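Probable dipeptidase (Pseudomonas aeruginosa, PDB 3B40) probably hydrolyses dipeptides as a metal-dependent peptidase of the membrane (renal) dipeptidase family, which is built on a TIM barrel. Local coordinates at residues A[266-271]-A[364-369]; A[333-338]-A[376-381]. The protein carries 11 engineered substitutions. All blocks are in the same frame, centred on the assembly; numbering follows the deposited sequence.

Contact 1: A[266-271]-A[364-369]; sequences GFPAYL and GGVDGW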
# COMPACT_ATOMS: atom_id res chain seq x y z
N GLY A 266 -7.99 0.39 2.89
CA GLY A 266 -8.99 -0.58 3.36
C GLY A 266 -8.36 -1.86 3.90
O GLY A 266 -8.65 -2.97 3.41
N PHE A 267 -7.47 -1.71 4.88
CA PHE A 267 -6.84 -2.87 5.51
C PHE A 267 -7.49 -3.10 6.88
O PHE A 267 -7.34 -2.27 7.80
CB PHE A 267 -5.31 -2.73 5.62
CG PHE A 267 -4.62 -4.03 5.91
CD1 PHE A 267 -4.04 -4.77 4.88
CD2 PHE A 267 -4.59 -4.55 7.19
CE1 PHE A 267 -3.44 -5.99 5.13
CE2 PHE A 267 -3.98 -5.77 7.46
CZ PHE A 267 -3.41 -6.49 6.43
N PRO A 268 -8.32 -4.16 6.98
CA PRO A 268 -9.23 -4.27 8.13
C PRO A 268 -8.56 -4.07 9.51
O PRO A 268 -9.04 -3.26 10.31
CB PRO A 268 -9.85 -5.67 7.99
CG PRO A 268 -9.29 -6.27 6.79
CD PRO A 268 -8.53 -5.25 6.01
N ALA A 269 -7.46 -4.77 9.78
CA ALA A 269 -6.80 -4.66 11.10
C ALA A 269 -6.14 -3.32 11.40
O ALA A 269 -5.72 -3.09 12.55
CB ALA A 269 -5.77 -5.81 11.31
N TYR A 270 -6.02 -2.44 10.41
CA TYR A 270 -5.46 -1.12 10.65
C TYR A 270 -6.61 -0.14 10.92
O TYR A 270 -6.37 1.04 11.24
CB TYR A 270 -4.66 -0.56 9.46
CG TYR A 270 -3.48 -1.34 8.87
CD1 TYR A 270 -2.85 -2.39 9.54
CD2 TYR A 270 -2.98 -0.97 7.60
CE1 TYR A 270 -1.78 -3.10 8.93
CE2 TYR A 270 -1.89 -1.64 7.00
CZ TYR A 270 -1.32 -2.70 7.66
OH TYR A 270 -0.27 -3.34 7.05
N LEU A 271 -7.85 -0.64 10.80
CA LEU A 271 -9.05 0.19 10.89
C LEU A 271 -9.91 -0.12 12.11
O LEU A 271 -10.60 0.75 12.63
CB LEU A 271 -9.91 0.05 9.63
CG LEU A 271 -9.31 0.52 8.31
CD1 LEU A 271 -10.16 -0.00 7.13
CD2 LEU A 271 -9.14 2.04 8.27
N GLY A 364 -5.77 -6.75 1.95
CA GLY A 364 -6.71 -5.66 2.07
C GLY A 364 -8.09 -6.00 1.53
O GLY A 364 -8.31 -7.06 0.93
N GLY A 365 -9.01 -5.06 1.69
CA GLY A 365 -10.41 -5.30 1.40
C GLY A 365 -11.12 -5.27 2.72
O GLY A 365 -10.61 -5.78 3.73
N VAL A 366 -12.29 -4.64 2.74
CA VAL A 366 -13.11 -4.64 3.96
C VAL A 366 -14.48 -5.28 3.64
O VAL A 366 -14.84 -5.44 2.46
CB VAL A 366 -13.31 -3.20 4.53
CG1 VAL A 366 -11.96 -2.56 4.96
CG2 VAL A 366 -14.05 -2.31 3.54
N ASP A 367 -15.25 -5.60 4.68
CA ASP A 367 -16.62 -6.04 4.48
C ASP A 367 -17.36 -4.97 3.68
O ASP A 367 -17.46 -3.83 4.11
CB ASP A 367 -17.29 -6.30 5.84
CG ASP A 367 -18.69 -6.89 5.71
OD1 ASP A 367 -19.00 -7.51 4.67
OD2 ASP A 367 -19.51 -6.73 6.65
N GLY A 368 -17.85 -5.33 2.50
CA GLY A 368 -18.58 -4.41 1.63
C GLY A 368 -17.72 -3.92 0.47
O GLY A 368 -18.22 -3.26 -0.45
N TRP A 369 -16.42 -4.24 0.51
CA TRP A 369 -15.45 -3.89 -0.55
C TRP A 369 -14.38 -4.96 -0.63
O TRP A 369 -13.32 -4.83 -0.05
CB TRP A 369 -14.81 -2.51 -0.30
CG TRP A 369 -13.86 -2.00 -1.39
CD1 TRP A 369 -13.95 -2.23 -2.73
CD2 TRP A 369 -12.70 -1.16 -1.21
NE1 TRP A 369 -12.91 -1.60 -3.40
CE2 TRP A 369 -12.15 -0.92 -2.48
CE3 TRP A 369 -12.08 -0.57 -0.08
CZ2 TRP A 369 -11.02 -0.11 -2.67
CZ3 TRP A 369 -10.97 0.23 -0.27
CH2 TRP A 369 -10.44 0.45 -1.56
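Gly266, the first residue after strand 261-265, makes the one hydrogen bond between the two segments: its carbonyl O accepts Gly365 N at 2.7 Å. A residue without a side chain suits this place, because the six-membered ring of Trp369 lies close by, Gly266 CA being 4.2 Å from Trp369 CZ3, where a side chain would collide. Phe267 then swings its ring past Gly364. With CG anti to the backbone N (chi1 -164°), CD1 comes 3.9 Å from Gly364 N, while CD2 sits over the centre of the Tyr270 ring. Pro268 starts a short, weakly bonded helical turn (about 268-271), where a proline's missing N-H costs little. Its CD approaches Gly365 O at 3.1 Å, a close contact of ring carbon with carbonyl oxygen. Leu271 turns back toward 364-369, and its CD1 meets Val366 CG1 at 3.8 Å, the two side chains crossing at about a right angle. Chi1 of -63° in Val366 sets CG1 beside the backbone N, where it also lies 3.7 Å from Gly266 O and shields that buried acceptor with hydrocarbon. Val366 begins a type II turn ending at Trp369; Gly368, at its third position, adopts the positive phi (103°) that glycine readily supplies. The arrangement is that of neighbouring loops on a TIM barrel: 266-271 and 364-369 follow the adjacent parallel strands 261-265 and 354-357 and pack together beyond their C-terminal ends.

Contact 2: A[333-338]-A[376-381]; sequences AGLKEL and RNVTAE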
# COMPACT_ATOMS: atom_id res chain seq x y z
N ALA A 333 -13.37 -5.72 9.67
CA ALA A 333 -13.81 -4.32 9.59
C ALA A 333 -14.57 -4.08 8.30
O ALA A 333 -14.39 -4.81 7.32
CB ALA A 333 -12.56 -3.34 9.66
N GLY A 334 -15.42 -3.06 8.29
CA GLY A 334 -16.28 -2.80 7.13
C GLY A 334 -16.11 -1.41 6.55
O GLY A 334 -15.16 -0.70 6.85
N LEU A 335 -17.07 -1.02 5.71
CA LEU A 335 -17.07 0.31 5.10
C LEU A 335 -17.23 1.40 6.15
O LEU A 335 -16.73 2.50 5.95
CB LEU A 335 -18.18 0.43 4.03
CG LEU A 335 -17.96 -0.40 2.74
CD1 LEU A 335 -19.23 -0.47 1.89
CD2 LEU A 335 -16.77 0.10 1.90
N LYS A 336 -17.88 1.11 7.27
CA LYS A 336 -18.03 2.13 8.30
C LYS A 336 -16.66 2.61 8.77
O LYS A 336 -16.39 3.80 8.81
CB LYS A 336 -18.82 1.59 9.51
CG LYS A 336 -18.89 2.60 10.70
CD LYS A 336 -19.52 1.99 11.95
CE LYS A 336 -19.61 3.01 13.11
NZ LYS A 336 -18.23 3.50 13.50
N GLU A 337 -15.80 1.65 9.11
CA GLU A 337 -14.43 1.93 9.60
C GLU A 337 -13.54 2.58 8.55
O GLU A 337 -12.81 3.52 8.84
CB GLU A 337 -13.80 0.64 10.09
CG GLU A 337 -14.37 0.16 11.43
CD GLU A 337 -15.57 -0.76 11.32
OE1 GLU A 337 -16.10 -0.99 10.22
OE2 GLU A 337 -15.97 -1.29 12.39
N LEU A 338 -13.62 2.09 7.32
CA LEU A 338 -12.87 2.70 6.26
C LEU A 338 -13.21 4.19 6.14
O LEU A 338 -12.31 5.02 6.03
CB LEU A 338 -13.10 1.98 4.92
CG LEU A 338 -12.33 2.64 3.77
CD1 LEU A 338 -10.82 2.79 4.04
CD2 LEU A 338 -12.60 1.93 2.44
N ARG A 376 -17.78 1.19 -5.94
CA ARG A 376 -18.91 2.11 -5.83
C ARG A 376 -19.60 1.99 -4.48
O ARG A 376 -20.30 2.90 -4.07
CB ARG A 376 -19.89 1.92 -7.00
CG ARG A 376 -19.17 2.12 -8.35
CD ARG A 376 -20.03 1.84 -9.56
NE ARG A 376 -20.46 0.45 -9.55
CZ ARG A 376 -21.04 -0.17 -10.57
NH1 ARG A 376 -21.27 0.48 -11.72
NH2 ARG A 376 -21.39 -1.43 -10.42
N ASN A 377 -19.42 0.85 -3.81
CA ASN A 377 -19.83 0.65 -2.42
C ASN A 377 -19.14 1.64 -1.48
O ASN A 377 -19.77 2.12 -0.53
CB ASN A 377 -19.51 -0.77 -1.97
CG ASN A 377 -20.47 -1.80 -2.55
OD1 ASN A 377 -21.41 -1.45 -3.29
ND2 ASN A 377 -20.26 -3.08 -2.19
N VAL A 378 -17.87 1.96 -1.75
CA VAL A 378 -17.10 2.94 -0.95
C VAL A 378 -17.74 4.28 -1.21
O VAL A 378 -18.06 5.03 -0.27
CB VAL A 378 -15.57 3.00 -1.36
CG1 VAL A 378 -14.83 4.03 -0.54
CG2 VAL A 378 -14.89 1.63 -1.21
N THR A 379 -18.00 4.56 -2.50
CA THR A 379 -18.68 5.80 -2.87
C THR A 379 -20.07 5.95 -2.23
O THR A 379 -20.46 7.05 -1.84
CB THR A 379 -18.75 5.96 -4.40
OG1 THR A 379 -17.42 5.94 -4.92
CG2 THR A 379 -19.43 7.28 -4.77
N ALA A 380 -20.81 4.86 -2.13
CA ALA A 380 -22.13 4.86 -1.48
C ALA A 380 -22.06 5.26 0.00
O ALA A 380 -22.92 6.00 0.50
CB ALA A 380 -22.78 3.52 -1.62
N GLU A 381 -21.05 4.75 0.71
CA GLU A 381 -20.80 5.15 2.12
C GLU A 381 -20.39 6.62 2.22
O GLU A 381 -20.84 7.31 3.13
CB GLU A 381 -19.77 4.25 2.79
CG GLU A 381 -19.56 4.49 4.32
CD GLU A 381 -20.81 4.34 5.18
OE1 GLU A 381 -21.73 3.57 4.82
OE2 GLU A 381 -20.88 5.01 6.24
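Leu335 lies between Asn377 and Val378 and forms the tight part of this helix-to-helix contact. Its two methyls divide the work: CD1 rests on Asn377, 3.6 Å from its carbonyl O and 3.9 Å from its CB, while CD2 meets Val378 CG2 at 3.9 Å. Leucine suits the place because its forked end can touch two successive residues of 376-381. In Val378, chi1 of 179° puts CG1 anti to the backbone N and CG2 beside it, which turns CG2 to Leu335 and CG1 to Leu338 CD2, a looser touch at 4.3 Å. Trp369 packs against both Leu338 and Val378 and extends this apolar patch.

Polar groups occupy the other flank. Glu381 lays its methylene CG 3.8 Å from Leu335 O, and a bend at chi2 (58°) carries the carboxylate off to Tyr7 and Arg385. Asn377, partly exposed, gives its ND2 to Gly368 O. Exposed Lys336 points its CB away from the facing helix and pairs with Asp340. At the start of helix 335-349, Glu337 OE1 accepts Gly334 N at 2.9 Å from above the carboxylate plane, and OE2 pairs with Arg272.

Between these two segments the helices are therefore joined by dispersion and exclusion of water, while Glu381 and the Asn377 ND2 find their hydrogen-bond partners outside the two segments.

In the fold
From the N terminus the chain reaches 266-271 first, just after strand 261-265, then 333-338 at the start of helix 335-349, then 364-369 beyond strand 354-357, and last 376-381 in helix 375-385. Contact 1 thus closes a loop of 92 residues and contact 2 one of 37, and the two cross, since their segments alternate. Their centres are 9 Å apart, and they touch directly: Asp367 N lies 2.9 Å from Ala333 O, a probable hydrogen bond, and Val366 CB packs 3.4 Å from Ala333 O. Together they tie the loops following two adjacent barrel strands to a pair of outer helices.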